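Local coordinates for protein 2-hydroxyhepta-2,4-diene-1,7-dioate isomerase (PDB 3RR6) that probably acts as a metal-binding isomerase or acetylpyruvate hydrolase of the fumarylacetoacetate hydrolase family, although its reaction has not been established, at residues Lys72-His77 against Ser204-Asp209; Leu104-Pro109 against His168-Pro173; Ile123-Pro128 against Met221-Gly226; Val132-Ala137 against Ile213-Ser218; Asp244-Thr249 against Asn258-Lys263. All coordinates share one frame; numbering follows the deposited sequence.

Contact 1: Lys72-His77 against Ser204-Asp209; sequences KNYAAH and SLLLHD. With EDO (1,2-ethanediol), chain O; EDO (1,2-ethanediol), chain M.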
# COMPACT_ATOMS: atom_id res chain seq x y z
N LYS A 72 -1.24 -4.45 -12.87
CA LYS A 72 0.07 -4.91 -13.36
C LYS A 72 1.21 -3.87 -13.17
O LYS A 72 1.63 -3.65 -12.04
CB LYS A 72 -0.09 -5.36 -14.82
CG LYS A 72 -1.13 -6.49 -14.97
CD LYS A 72 -1.31 -6.93 -16.41
CE LYS A 72 -2.40 -7.98 -16.52
NZ LYS A 72 -3.73 -7.44 -16.12
N ASN A 73 1.72 -3.27 -14.25
CA ASN A 73 2.66 -2.13 -14.20
C ASN A 73 4.15 -2.42 -13.94
O ASN A 73 4.91 -1.50 -13.63
CB ASN A 73 2.19 -1.02 -13.22
CG ASN A 73 2.82 0.33 -13.51
OD1 ASN A 73 3.03 0.69 -14.68
ND2 ASN A 73 3.11 1.10 -12.46
N TYR A 74 4.56 -3.68 -14.08
CA TYR A 74 5.97 -4.04 -13.98
C TYR A 74 6.49 -4.67 -15.27
O TYR A 74 5.85 -5.57 -15.84
CB TYR A 74 6.19 -5.04 -12.85
CG TYR A 74 6.32 -4.41 -11.48
CD1 TYR A 74 5.20 -4.00 -10.78
CD2 TYR A 74 7.56 -4.22 -10.91
CE1 TYR A 74 5.32 -3.42 -9.53
CE2 TYR A 74 7.70 -3.64 -9.66
CZ TYR A 74 6.57 -3.25 -8.97
OH TYR A 74 6.69 -2.67 -7.73
N ALA A 75 7.67 -4.23 -15.69
CA ALA A 75 8.42 -4.93 -16.72
C ALA A 75 8.98 -6.22 -16.15
O ALA A 75 9.30 -6.30 -14.96
CB ALA A 75 9.57 -4.05 -17.22
N ALA A 76 9.13 -7.23 -17.00
CA ALA A 76 9.72 -8.51 -16.61
C ALA A 76 11.21 -8.43 -16.28
O ALA A 76 11.70 -9.16 -15.41
CB ALA A 76 9.48 -9.55 -17.70
N HIS A 77 11.93 -7.55 -16.97
CA HIS A 77 13.39 -7.47 -16.88
C HIS A 77 13.84 -6.07 -17.27
O HIS A 77 13.14 -5.39 -18.02
CB HIS A 77 14.01 -8.53 -17.81
CG HIS A 77 15.49 -8.70 -17.68
ND1 HIS A 77 16.40 -7.93 -18.37
CD2 HIS A 77 16.23 -9.59 -16.97
CE1 HIS A 77 17.63 -8.32 -18.08
NE2 HIS A 77 17.55 -9.33 -17.23
N SER A 204 12.36 -0.10 -9.90
CA SER A 204 12.96 0.40 -11.13
C SER A 204 12.37 -0.24 -12.39
O SER A 204 12.61 0.25 -13.51
CB SER A 204 14.48 0.21 -11.10
OG SER A 204 14.84 -1.09 -10.67
N LEU A 205 11.61 -1.33 -12.21
CA LEU A 205 10.88 -1.95 -13.32
C LEU A 205 9.42 -1.47 -13.45
O LEU A 205 8.67 -2.02 -14.24
CB LEU A 205 10.96 -3.49 -13.20
CG LEU A 205 12.40 -4.03 -13.24
CD1 LEU A 205 12.40 -5.55 -13.16
CD2 LEU A 205 13.13 -3.56 -14.50
N LEU A 206 9.01 -0.45 -12.69
CA LEU A 206 7.67 0.14 -12.91
C LEU A 206 7.57 0.71 -14.33
O LEU A 206 8.45 1.48 -14.76
CB LEU A 206 7.38 1.24 -11.89
CG LEU A 206 7.10 0.81 -10.45
CD1 LEU A 206 7.03 2.03 -9.54
CD2 LEU A 206 5.82 0.01 -10.34
N LEU A 207 6.53 0.32 -15.06
CA LEU A 207 6.35 0.79 -16.44
C LEU A 207 5.97 2.27 -16.45
O LEU A 207 6.54 3.08 -17.20
CB LEU A 207 5.29 -0.05 -17.16
CG LEU A 207 5.70 -1.51 -17.40
CD1 LEU A 207 4.51 -2.33 -17.87
CD2 LEU A 207 6.85 -1.60 -18.39
N HIS A 208 5.00 2.61 -15.61
CA HIS A 208 4.66 3.99 -15.27
C HIS A 208 5.20 4.23 -13.87
O HIS A 208 4.76 3.58 -12.91
CB HIS A 208 3.15 4.20 -15.33
CG HIS A 208 2.55 3.84 -16.64
ND1 HIS A 208 2.58 4.68 -17.73
CD2 HIS A 208 1.94 2.70 -17.05
CE1 HIS A 208 2.00 4.08 -18.75
NE2 HIS A 208 1.60 2.89 -18.37
N ASP A 209 6.15 5.15 -13.74
CA ASP A 209 6.77 5.41 -12.45
C ASP A 209 5.84 6.23 -11.55
O ASP A 209 4.73 6.58 -11.96
CB ASP A 209 8.18 6.03 -12.60
CG ASP A 209 8.18 7.41 -13.22
OD1 ASP A 209 7.14 8.09 -13.28
OD2 ASP A 209 9.28 7.83 -13.67
C1 EDO O . 3.49 -7.47 -13.53
O1 EDO O . 2.96 -6.14 -13.56
C2 EDO O . 3.08 -8.23 -14.77
O2 EDO O . 1.69 -8.56 -14.71
C1 EDO M . 9.27 1.23 -20.42
O1 EDO M . 8.62 0.44 -21.42
C2 EDO M . 8.21 1.82 -19.50
O2 EDO M . 8.63 3.09 -18.97

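Contact 2: Leu104-Pro109 against His168-Pro173; sequences LPIQLP and HDTFCP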
# COMPACT_ATOMS: atom_id res chain seq x y z
N LEU A 104 -3.52 -8.08 11.37
CA LEU A 104 -4.94 -8.45 11.34
C LEU A 104 -5.18 -9.46 10.22
O LEU A 104 -4.51 -9.40 9.19
CB LEU A 104 -5.84 -7.23 11.13
CG LEU A 104 -6.13 -6.33 12.32
CD1 LEU A 104 -6.90 -5.11 11.84
CD2 LEU A 104 -6.92 -7.08 13.39
N PRO A 105 -6.12 -10.38 10.41
CA PRO A 105 -6.31 -11.38 9.37
C PRO A 105 -7.01 -10.86 8.11
O PRO A 105 -7.96 -10.09 8.18
CB PRO A 105 -7.16 -12.47 10.05
CG PRO A 105 -7.78 -11.82 11.21
CD PRO A 105 -6.90 -10.68 11.62
N ILE A 106 -6.50 -11.30 6.97
CA ILE A 106 -7.24 -11.25 5.72
C ILE A 106 -8.32 -12.32 5.82
O ILE A 106 -8.01 -13.51 5.99
CB ILE A 106 -6.31 -11.50 4.52
CG1 ILE A 106 -5.24 -10.41 4.40
CG2 ILE A 106 -7.12 -11.60 3.22
CD1 ILE A 106 -4.06 -10.84 3.58
N GLN A 107 -9.58 -11.90 5.75
CA GLN A 107 -10.72 -12.81 5.90
C GLN A 107 -11.23 -13.23 4.53
O GLN A 107 -11.79 -12.41 3.79
CB GLN A 107 -11.84 -12.14 6.69
CG GLN A 107 -11.50 -11.83 8.14
CD GLN A 107 -11.47 -13.07 9.03
OE1 GLN A 107 -11.80 -14.17 8.60
NE2 GLN A 107 -11.05 -12.88 10.27
N LEU A 108 -11.05 -14.50 4.19
CA LEU A 108 -11.49 -14.99 2.90
C LEU A 108 -13.01 -15.15 2.89
O LEU A 108 -13.56 -15.87 3.73
CB LEU A 108 -10.81 -16.31 2.55
CG LEU A 108 -9.27 -16.30 2.54
CD1 LEU A 108 -8.76 -17.66 2.07
CD2 LEU A 108 -8.73 -15.17 1.65
N PRO A 109 -13.69 -14.46 1.96
CA PRO A 109 -15.15 -14.48 1.90
C PRO A 109 -15.71 -15.85 1.56
O PRO A 109 -15.12 -16.55 0.75
CB PRO A 109 -15.46 -13.51 0.75
CG PRO A 109 -14.31 -12.71 0.60
CD PRO A 109 -13.14 -13.54 0.96
N HIS A 168 -13.66 -6.52 -1.08
CA HIS A 168 -14.09 -7.18 0.15
C HIS A 168 -13.39 -6.56 1.37
O HIS A 168 -12.24 -6.15 1.29
CB HIS A 168 -13.80 -8.68 0.09
CG HIS A 168 -14.55 -9.39 -0.99
ND1 HIS A 168 -15.85 -9.81 -0.85
CD2 HIS A 168 -14.16 -9.77 -2.23
CE1 HIS A 168 -16.24 -10.40 -1.97
NE2 HIS A 168 -15.23 -10.39 -2.82
N ASP A 169 -14.10 -6.47 2.49
CA ASP A 169 -13.47 -6.05 3.72
C ASP A 169 -12.20 -6.90 3.94
O ASP A 169 -12.20 -8.11 3.67
CB ASP A 169 -14.41 -6.20 4.92
CG ASP A 169 -15.52 -5.15 5.00
OD1 ASP A 169 -15.67 -4.29 4.11
OD2 ASP A 169 -16.25 -5.19 6.02
N THR A 170 -11.14 -6.25 4.42
CA THR A 170 -9.81 -6.83 4.68
C THR A 170 -8.92 -7.05 3.46
O THR A 170 -7.78 -7.48 3.62
CB THR A 170 -9.83 -8.14 5.54
OG1 THR A 170 -10.13 -9.29 4.72
CG2 THR A 170 -10.80 -8.03 6.70
N PHE A 171 -9.40 -6.74 2.26
CA PHE A 171 -8.59 -6.97 1.05
C PHE A 171 -7.57 -5.87 0.72
O PHE A 171 -6.97 -5.91 -0.35
CB PHE A 171 -9.49 -7.27 -0.16
CG PHE A 171 -9.96 -8.70 -0.25
CD1 PHE A 171 -10.05 -9.53 0.87
CD2 PHE A 171 -10.31 -9.22 -1.48
CE1 PHE A 171 -10.48 -10.85 0.74
CE2 PHE A 171 -10.73 -10.53 -1.61
CZ PHE A 171 -10.82 -11.34 -0.50
N CYS A 172 -7.35 -4.92 1.63
CA CYS A 172 -6.25 -3.95 1.47
C CYS A 172 -5.38 -3.80 2.72
O CYS A 172 -5.37 -2.74 3.36
CB CYS A 172 -6.79 -2.58 1.03
SG CYS A 172 -5.49 -1.55 0.28
N PRO A 173 -4.59 -4.84 3.04
CA PRO A 173 -3.52 -4.61 4.01
C PRO A 173 -2.66 -3.41 3.63
O PRO A 173 -2.29 -3.26 2.46
CB PRO A 173 -2.71 -5.91 3.94
CG PRO A 173 -3.70 -6.95 3.50
CD PRO A 173 -4.65 -6.24 2.59
O HOH W 1 -13.72 -10.44 3.73

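Contact 3: Ile123-Pro128 against Met221-Gly226; sequences IVIGRP and MTLLPG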
# COMPACT_ATOMS: atom_id res chain seq x y z
N ILE A 123 1.75 4.68 -2.59
CA ILE A 123 1.94 6.13 -2.49
C ILE A 123 0.88 6.68 -1.54
O ILE A 123 -0.30 6.34 -1.67
CB ILE A 123 1.70 6.79 -3.86
CG1 ILE A 123 2.68 6.27 -4.92
CG2 ILE A 123 1.80 8.33 -3.76
CD1 ILE A 123 2.19 6.58 -6.33
N VAL A 124 1.28 7.53 -0.60
CA VAL A 124 0.32 8.24 0.24
C VAL A 124 0.38 9.73 -0.09
O VAL A 124 1.43 10.37 0.03
CB VAL A 124 0.57 8.02 1.75
CG1 VAL A 124 -0.54 8.71 2.57
CG2 VAL A 124 0.65 6.50 2.08
N ILE A 125 -0.76 10.27 -0.51
CA ILE A 125 -0.89 11.68 -0.90
C ILE A 125 -0.91 12.58 0.34
O ILE A 125 -1.48 12.22 1.37
CB ILE A 125 -2.18 11.88 -1.75
CG1 ILE A 125 -2.10 11.05 -3.03
CG2 ILE A 125 -2.48 13.36 -2.02
CD1 ILE A 125 -1.02 11.47 -4.02
N GLY A 126 -0.22 13.72 0.25
CA GLY A 126 -0.10 14.64 1.38
C GLY A 126 -0.74 16.01 1.23
O GLY A 126 -0.78 16.76 2.20
N ARG A 127 -1.24 16.32 0.03
CA ARG A 127 -1.87 17.61 -0.25
C ARG A 127 -3.08 17.39 -1.14
O ARG A 127 -3.09 16.46 -1.95
CB ARG A 127 -0.89 18.52 -0.99
CG ARG A 127 0.39 18.83 -0.25
CD ARG A 127 1.19 19.87 -0.98
NE ARG A 127 2.31 20.35 -0.19
CZ ARG A 127 3.08 21.38 -0.53
NH1 ARG A 127 2.85 22.03 -1.67
NH2 ARG A 127 4.08 21.76 0.25
N PRO A 128 -4.11 18.24 -1.01
CA PRO A 128 -5.18 18.17 -1.99
C PRO A 128 -4.66 18.61 -3.35
O PRO A 128 -3.96 19.62 -3.45
CB PRO A 128 -6.23 19.16 -1.46
CG PRO A 128 -5.55 20.01 -0.53
CD PRO A 128 -4.30 19.35 -0.06
N MET A 221 -9.16 12.41 -11.24
CA MET A 221 -9.88 12.69 -10.00
C MET A 221 -9.03 13.50 -9.04
O MET A 221 -7.81 13.32 -8.95
CB MET A 221 -10.31 11.38 -9.32
CG MET A 221 -9.18 10.43 -8.98
SD MET A 221 -9.78 8.80 -8.46
CE MET A 221 -10.30 8.12 -10.04
N THR A 222 -9.70 14.38 -8.30
CA THR A 222 -9.06 15.08 -7.19
C THR A 222 -8.58 14.07 -6.15
O THR A 222 -9.27 13.10 -5.81
CB THR A 222 -10.03 16.07 -6.54
OG1 THR A 222 -10.29 17.15 -7.45
CG2 THR A 222 -9.45 16.65 -5.25
N LEU A 223 -7.35 14.29 -5.67
CA LEU A 223 -6.76 13.47 -4.61
C LEU A 223 -6.72 14.30 -3.33
O LEU A 223 -6.48 15.51 -3.37
CB LEU A 223 -5.36 13.02 -5.00
CG LEU A 223 -5.30 12.06 -6.19
CD1 LEU A 223 -3.87 11.87 -6.68
CD2 LEU A 223 -5.93 10.71 -5.81
N LEU A 224 -7.00 13.65 -2.21
CA LEU A 224 -7.06 14.32 -0.91
C LEU A 224 -5.91 13.81 -0.03
O LEU A 224 -5.44 12.69 -0.22
CB LEU A 224 -8.40 14.02 -0.25
CG LEU A 224 -9.62 14.48 -1.06
CD1 LEU A 224 -10.92 13.99 -0.45
CD2 LEU A 224 -9.61 16.00 -1.24
N PRO A 225 -5.46 14.63 0.94
CA PRO A 225 -4.44 14.13 1.86
C PRO A 225 -4.89 12.86 2.54
O PRO A 225 -6.02 12.78 3.05
CB PRO A 225 -4.29 15.28 2.87
CG PRO A 225 -4.73 16.47 2.14
CD PRO A 225 -5.84 16.01 1.25
N GLY A 226 -4.02 11.86 2.52
CA GLY A 226 -4.31 10.55 3.05
C GLY A 226 -4.71 9.52 2.01
O GLY A 226 -4.67 8.33 2.30

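Contact 4: Val132-Ala137 against Ile213-Ser218; sequences VPAARA and IVEWVS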
# COMPACT_ATOMS: atom_id res chain seq x y z
N VAL A 132 -1.87 17.21 -11.59
CA VAL A 132 -0.47 17.33 -11.18
C VAL A 132 0.43 16.80 -12.29
O VAL A 132 0.28 15.65 -12.70
CB VAL A 132 -0.20 16.52 -9.89
CG1 VAL A 132 1.26 16.67 -9.43
CG2 VAL A 132 -1.14 16.94 -8.77
N PRO A 133 1.37 17.62 -12.80
CA PRO A 133 2.36 17.06 -13.72
C PRO A 133 3.32 16.12 -12.99
O PRO A 133 3.58 16.31 -11.80
CB PRO A 133 3.10 18.29 -14.26
CG PRO A 133 2.88 19.34 -13.24
CD PRO A 133 1.62 19.03 -12.49
N ALA A 134 3.85 15.12 -13.69
CA ALA A 134 4.72 14.12 -13.07
C ALA A 134 5.85 14.76 -12.27
O ALA A 134 6.18 14.31 -11.18
CB ALA A 134 5.27 13.17 -14.12
N ALA A 135 6.44 15.84 -12.80
CA ALA A 135 7.52 16.54 -12.10
C ALA A 135 7.14 17.15 -10.74
O ALA A 135 8.04 17.38 -9.91
CB ALA A 135 8.15 17.63 -13.02
N ARG A 136 5.85 17.41 -10.50
CA ARG A 136 5.38 17.96 -9.23
C ARG A 136 4.77 16.89 -8.33
O ARG A 136 4.19 17.19 -7.30
CB ARG A 136 4.35 19.08 -9.48
CG ARG A 136 4.95 20.37 -10.01
CD ARG A 136 3.90 21.45 -10.09
NE ARG A 136 4.48 22.69 -10.59
CZ ARG A 136 5.12 23.59 -9.86
NH1 ARG A 136 5.28 23.43 -8.55
NH2 ARG A 136 5.61 24.67 -10.46
N ALA A 137 4.88 15.62 -8.72
CA ALA A 137 4.28 14.58 -7.89
C ALA A 137 4.87 14.55 -6.48
O ALA A 137 4.13 14.47 -5.50
CB ALA A 137 4.40 13.20 -8.57
N ILE A 213 2.21 7.85 -12.55
CA ILE A 213 1.00 7.35 -11.90
C ILE A 213 0.19 8.50 -11.30
O ILE A 213 -1.01 8.59 -11.51
CB ILE A 213 1.33 6.31 -10.82
CG1 ILE A 213 1.92 5.06 -11.45
CG2 ILE A 213 0.08 5.95 -9.99
CD1 ILE A 213 2.54 4.09 -10.44
N VAL A 214 0.86 9.37 -10.55
CA VAL A 214 0.18 10.53 -9.95
C VAL A 214 -0.37 11.44 -11.04
O VAL A 214 -1.50 11.94 -10.94
CB VAL A 214 1.10 11.28 -8.98
CG1 VAL A 214 0.48 12.61 -8.53
CG2 VAL A 214 1.40 10.40 -7.77
N GLU A 215 0.39 11.65 -12.11
CA GLU A 215 -0.11 12.43 -13.24
C GLU A 215 -1.40 11.85 -13.84
O GLU A 215 -2.37 12.58 -14.07
CB GLU A 215 0.97 12.59 -14.32
CG GLU A 215 0.56 13.51 -15.46
CD GLU A 215 1.65 13.70 -16.49
OE1 GLU A 215 2.70 14.26 -16.15
OE2 GLU A 215 1.44 13.29 -17.65
N TRP A 216 -1.41 10.55 -14.07
CA TRP A 216 -2.58 9.90 -14.66
C TRP A 216 -3.79 9.98 -13.73
O TRP A 216 -4.88 10.40 -14.14
CB TRP A 216 -2.27 8.45 -15.01
CG TRP A 216 -3.37 7.72 -15.70
CD1 TRP A 216 -4.34 6.94 -15.12
CD2 TRP A 216 -3.61 7.66 -17.12
NE1 TRP A 216 -5.17 6.42 -16.08
CE2 TRP A 216 -4.74 6.84 -17.32
CE3 TRP A 216 -2.98 8.22 -18.23
CZ2 TRP A 216 -5.25 6.56 -18.58
CZ3 TRP A 216 -3.49 7.94 -19.49
CH2 TRP A 216 -4.62 7.13 -19.65
N VAL A 217 -3.60 9.56 -12.48
CA VAL A 217 -4.72 9.48 -11.54
C VAL A 217 -5.26 10.88 -11.24
O VAL A 217 -6.47 11.09 -11.24
CB VAL A 217 -4.33 8.76 -10.25
CG1 VAL A 217 -5.50 8.82 -9.23
CG2 VAL A 217 -3.95 7.32 -10.55
N SER A 218 -4.38 11.85 -11.01
CA SER A 218 -4.84 13.20 -10.66
C SER A 218 -5.42 13.96 -11.84
O SER A 218 -6.08 14.97 -11.64
CB SER A 218 -3.73 14.01 -10.00
OG SER A 218 -2.76 14.42 -10.94
O HOH W 2 -2.24 15.34 -14.21

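Contact 5: Asp244-Thr249 against Asn258-Lys263; sequences DTVSVT and NPVVRK. With PEG (di(hydroxyethyl)ether), chain F.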
# COMPACT_ATOMS: atom_id res chain seq x y z
N ASP A 244 -2.56 -19.58 6.00
CA ASP A 244 -1.33 -18.98 5.47
C ASP A 244 -0.97 -17.70 6.23
O ASP A 244 -1.83 -17.10 6.88
CB ASP A 244 -1.47 -18.58 4.00
CG ASP A 244 -1.42 -19.75 3.04
OD1 ASP A 244 -1.09 -20.89 3.44
OD2 ASP A 244 -1.72 -19.52 1.85
N THR A 245 0.30 -17.32 6.16
CA THR A 245 0.73 -15.95 6.49
C THR A 245 1.38 -15.39 5.24
O THR A 245 2.23 -16.05 4.64
CB THR A 245 1.71 -15.91 7.67
OG1 THR A 245 1.03 -16.32 8.86
CG2 THR A 245 2.25 -14.49 7.89
N VAL A 246 0.96 -14.19 4.85
CA VAL A 246 1.51 -13.54 3.66
C VAL A 246 2.16 -12.23 4.09
O VAL A 246 1.56 -11.44 4.83
CB VAL A 246 0.44 -13.33 2.56
CG1 VAL A 246 -0.77 -12.56 3.07
CG2 VAL A 246 1.05 -12.64 1.32
N SER A 247 3.39 -12.03 3.64
CA SER A 247 4.11 -10.81 3.96
C SER A 247 4.66 -10.17 2.70
O SER A 247 5.00 -10.85 1.73
CB SER A 247 5.23 -11.08 4.94
OG SER A 247 6.29 -11.80 4.35
N VAL A 248 4.72 -8.84 2.73
CA VAL A 248 5.28 -8.06 1.64
C VAL A 248 6.35 -7.18 2.26
O VAL A 248 6.09 -6.47 3.23
CB VAL A 248 4.21 -7.19 0.95
CG1 VAL A 248 4.81 -6.46 -0.25
CG2 VAL A 248 3.01 -8.05 0.49
N THR A 249 7.56 -7.24 1.70
CA THR A 249 8.69 -6.50 2.22
C THR A 249 9.19 -5.54 1.14
O THR A 249 9.37 -5.92 -0.02
CB THR A 249 9.83 -7.45 2.67
OG1 THR A 249 9.33 -8.32 3.70
CG2 THR A 249 11.04 -6.68 3.17
N ASN A 258 0.39 -10.38 7.30
CA ASN A 258 -0.97 -10.69 7.73
C ASN A 258 -1.26 -12.19 7.69
O ASN A 258 -0.93 -12.85 6.70
CB ASN A 258 -2.00 -10.00 6.82
CG ASN A 258 -1.86 -8.50 6.83
OD1 ASN A 258 -1.11 -7.93 6.04
ND2 ASN A 258 -2.61 -7.85 7.72
N PRO A 259 -1.89 -12.73 8.74
CA PRO A 259 -2.45 -14.08 8.64
C PRO A 259 -3.66 -14.11 7.71
O PRO A 259 -4.25 -13.07 7.44
CB PRO A 259 -2.86 -14.40 10.07
CG PRO A 259 -3.04 -13.12 10.73
CD PRO A 259 -2.25 -12.07 10.01
N VAL A 260 -4.01 -15.30 7.25
CA VAL A 260 -5.13 -15.51 6.34
C VAL A 260 -6.08 -16.52 6.99
O VAL A 260 -5.64 -17.60 7.41
CB VAL A 260 -4.63 -16.04 4.98
CG1 VAL A 260 -5.79 -16.24 4.01
CG2 VAL A 260 -3.58 -15.09 4.39
N VAL A 261 -7.35 -16.16 7.09
CA VAL A 261 -8.37 -16.96 7.77
C VAL A 261 -9.61 -17.12 6.90
O VAL A 261 -10.05 -16.17 6.25
CB VAL A 261 -8.78 -16.32 9.11
CG1 VAL A 261 -9.90 -17.12 9.79
CG2 VAL A 261 -7.57 -16.20 10.04
N ARG A 262 -10.17 -18.32 6.89
CA ARG A 262 -11.46 -18.58 6.28
C ARG A 262 -12.27 -19.33 7.34
O ARG A 262 -11.91 -20.46 7.65
CB ARG A 262 -11.32 -19.48 5.04
CG ARG A 262 -12.63 -19.82 4.36
CD ARG A 262 -12.46 -20.82 3.23
NE ARG A 262 -11.81 -20.27 2.05
CZ ARG A 262 -12.39 -19.45 1.18
NH1 ARG A 262 -11.71 -19.03 0.12
NH2 ARG A 262 -13.65 -19.04 1.35
N LYS A 263 -13.29 -18.75 7.98
CA LYS A 263 -13.71 -17.36 7.98
C LYS A 263 -15.10 -17.34 8.63
O LYS A 263 -15.25 -17.10 9.83
CB LYS A 263 -13.79 -16.73 6.59
CG LYS A 263 -14.05 -15.24 6.63
CD LYS A 263 -15.49 -14.93 7.01
CE LYS A 263 -15.78 -13.49 6.79
NZ LYS A 263 -16.03 -13.23 5.34
C1 PEG F . 0.79 -19.48 8.74
O1 PEG F . 2.21 -19.37 8.56
C2 PEG F . 0.25 -18.79 9.99
O2 PEG F . -0.88 -17.94 9.69
C3 PEG F . -2.09 -18.16 10.42
C4 PEG F . -3.24 -17.82 9.49
O4 PEG F . -4.53 -18.02 10.07
O HOH W 3 -0.04 -8.84 3.62

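Contact 1: Lys72-His77 against Ser204-Asp209
N73 and H208 meet through a side-chain amide that reads both polar ends of one backbone residue. OD1 of N73 accepts from H208 N at 2.9 Å, and ND2 of N73 returns a bond to H208 O at 3.0 Å, in the carbonyl plane and on a lone pair. With CG anti to the backbone N (chi1 -159°), the amide lies across H208, whose ring edge, at CD2, also faces OD1. Two backbone bonds, L207 N to N73 O and A75 N to L205 O, both 2.8 Å, flank a single bridge between Y74 and L206. Beside the bridge, L206 CD2 sits over one face of the Y74 ring, 3.9 Å from its centroid. Packing thins toward A76 and H77, where L205 brushes the backbone, and 1,2-ethanediol molecules bond to Y74 N and L207 O. T231 O takes a further bond from N73 ND2, and H208 NE2 bonds to E87 O. The arrangement is typical of an isolated beta bridge between two loops, within the fumarylacetoacetate hydrolase domain.

Contact 2: Leu104-Pro109 against His168-Pro173
Q107 and T170 supply the one direct hydrogen bond between these segments: Q107 N donates to T170 OG1 at 2.9 Å, close to straight. The same hydroxyl donates to D169 O at 2.6 Å, in the carbonyl plane and on a lone pair, which fixes its rotation and turns its acceptor side to the strand. A chi1 of 82° places OG1 between the backbone N and carbonyl carbon of T170, and the residue itself occupies a corner of the type II turn H168-F171. Water adds a second polar link, donating to Q107 O and to D169 O, each at 2.8 Å.

CH-pi and apolar contacts make up the rest. P109 CG stands over one face of the H168 ring, 3.7 Å from its centroid, while P109 CD reaches F171 CZ at 3.5 Å; one proline thus touches both aromatic residues of the turn. Q107 O lies near the plane of the F171 ring, at its edge. At the other end I106 CG1 meets P173 CG at 3.9 Å, the two side chains crossing at about a right angle.

H168 NE2 is hydrogen-bonded to H155 ND1. Strand 106-107 is joined to strand 254-261 by backbone bonds from I106, whereas F171 and P173 rest on V150 of strand 141-152, so the contact lies between two sets of strands.

Contact 3: Ile123-Pro128 against Met221-Gly226
I125 and G226 are joined by a nearly linear hydrogen bond, G226 N to I125 O at 2.8 Å with 177° at the hydrogen. The donor stands above the carbonyl plane of I125. I125 CD1 meets L223 CD1 at 3.9 Å, crossing at about a right angle, and I125 CG2, anti to the backbone N (CG1 has chi1 -62°), is turned against L224 O at 3.5 Å. On the outer side P128 CD packs against P225 CG at 3.6 Å, and P128 CA makes a CA-H...O contact with L223 O at 3.3 Å. Farther out, L224 N is held by D227 OD2, and D227 bonds to the backbone of I125. L223 continues onto V217 and S218 of helix 210-220, while V124 pairs with strand 141-152. G226 adopts a positive phi, at which a beta carbon would press on the preceding carbonyl. The chemistry implies a junction of strand 115-125 with the loop before strand 228-230, held by one straight backbone bond and by proline and aliphatic packing.

Contact 4: Val132-Ala137 against Ile213-Ser218
Two torsions put the polar groups of helix 210-220 against the loop V132-A137. E215 has CG anti to its own nitrogen (chi1 -174°) and a chain extended beyond it, which carries OE1 across to A134; S218 turns OG between nitrogen and carbonyl carbon (chi1 74°), within reach of V132. The loop that connects strands 115-125 and 141-152 in the fumarylacetoacetate hydrolase fold packs here on helix 210-220.

E215 OE1 accepts from A134 N at 2.8 Å, using the anti lone pair that points away from its partner oxygen. At the root of the same side chain, E215 CA makes a CA-H...O contact with V132 O at 3.3 Å. Away from E215 OE1, V214 CB rests on A137 CB at 3.8 Å, the apolar part of the contact, and V132 CB reaches V214 CG1. A water donates to both V132 O and E215 O, adding a bridge beside the direct ones. The backbone of S218 also bonds to D131, just before the loop.

S218 OG accepts from V132 N at 3.0 Å and donates to V214 O at 2.8 Å, reaching that carbonyl from the face opposite to S218 N.

Contact 5: Asp244-Thr249 against Asn258-Lys263
N258 and V246 face each other across the hairpin, and the flat group between their strands and the next is the side-chain amide of N258. A water donates to its OD1 at 2.8 Å and, more loosely, to V246 O, so it ties the amide to the strand opposite, while ND2 is held by L104 O and G101 O. The two residues form a hydrogen-bonded antiparallel pair, V246 N to N258 O at 3.0 Å and N258 N to V246 O at 2.9 Å. T245 and P259 are the non-hydrogen-bonded pair, on the other face of the sheet, where a di(hydroxyethyl)ether molecule rests: its C4 comes 3.5 Å from P259 CB, and its O4 donates to V260 O. Beyond them V260 N donates to D244 O at 2.9 Å in a more bent bond (137°). V246 CG1, at chi1 55°, is brought against V260 CG2 at 4.0 Å. The hairpin sits mid-sheet, with strand 188-193 beside strand 245-250 and strand 106-107 beside strand 254-261.

How the contacts relate
The five contacts fall into two groups. Contacts 2 and 5 lie 9 Å apart, centre to centre, and share a sheet: L108 N probably bonds to V261 O at 2.8 Å, joining 104-109 of contact 2 to the hairpin of contact 5. Contacts 3 and 4 are 11 Å apart between centres, with L223 CD1 against S218 CB at 3.9 Å, and contact 1 touches contact 4 through I213 CD1, 3.4 Å from H208 O, but not contact 3. Helix 210-220 is thus common to contacts 1, 3 and 4. About 32 Å separates the centres of contacts 4 and 5. None holds a metal; the bound diols and ethers are probably crystallisation components.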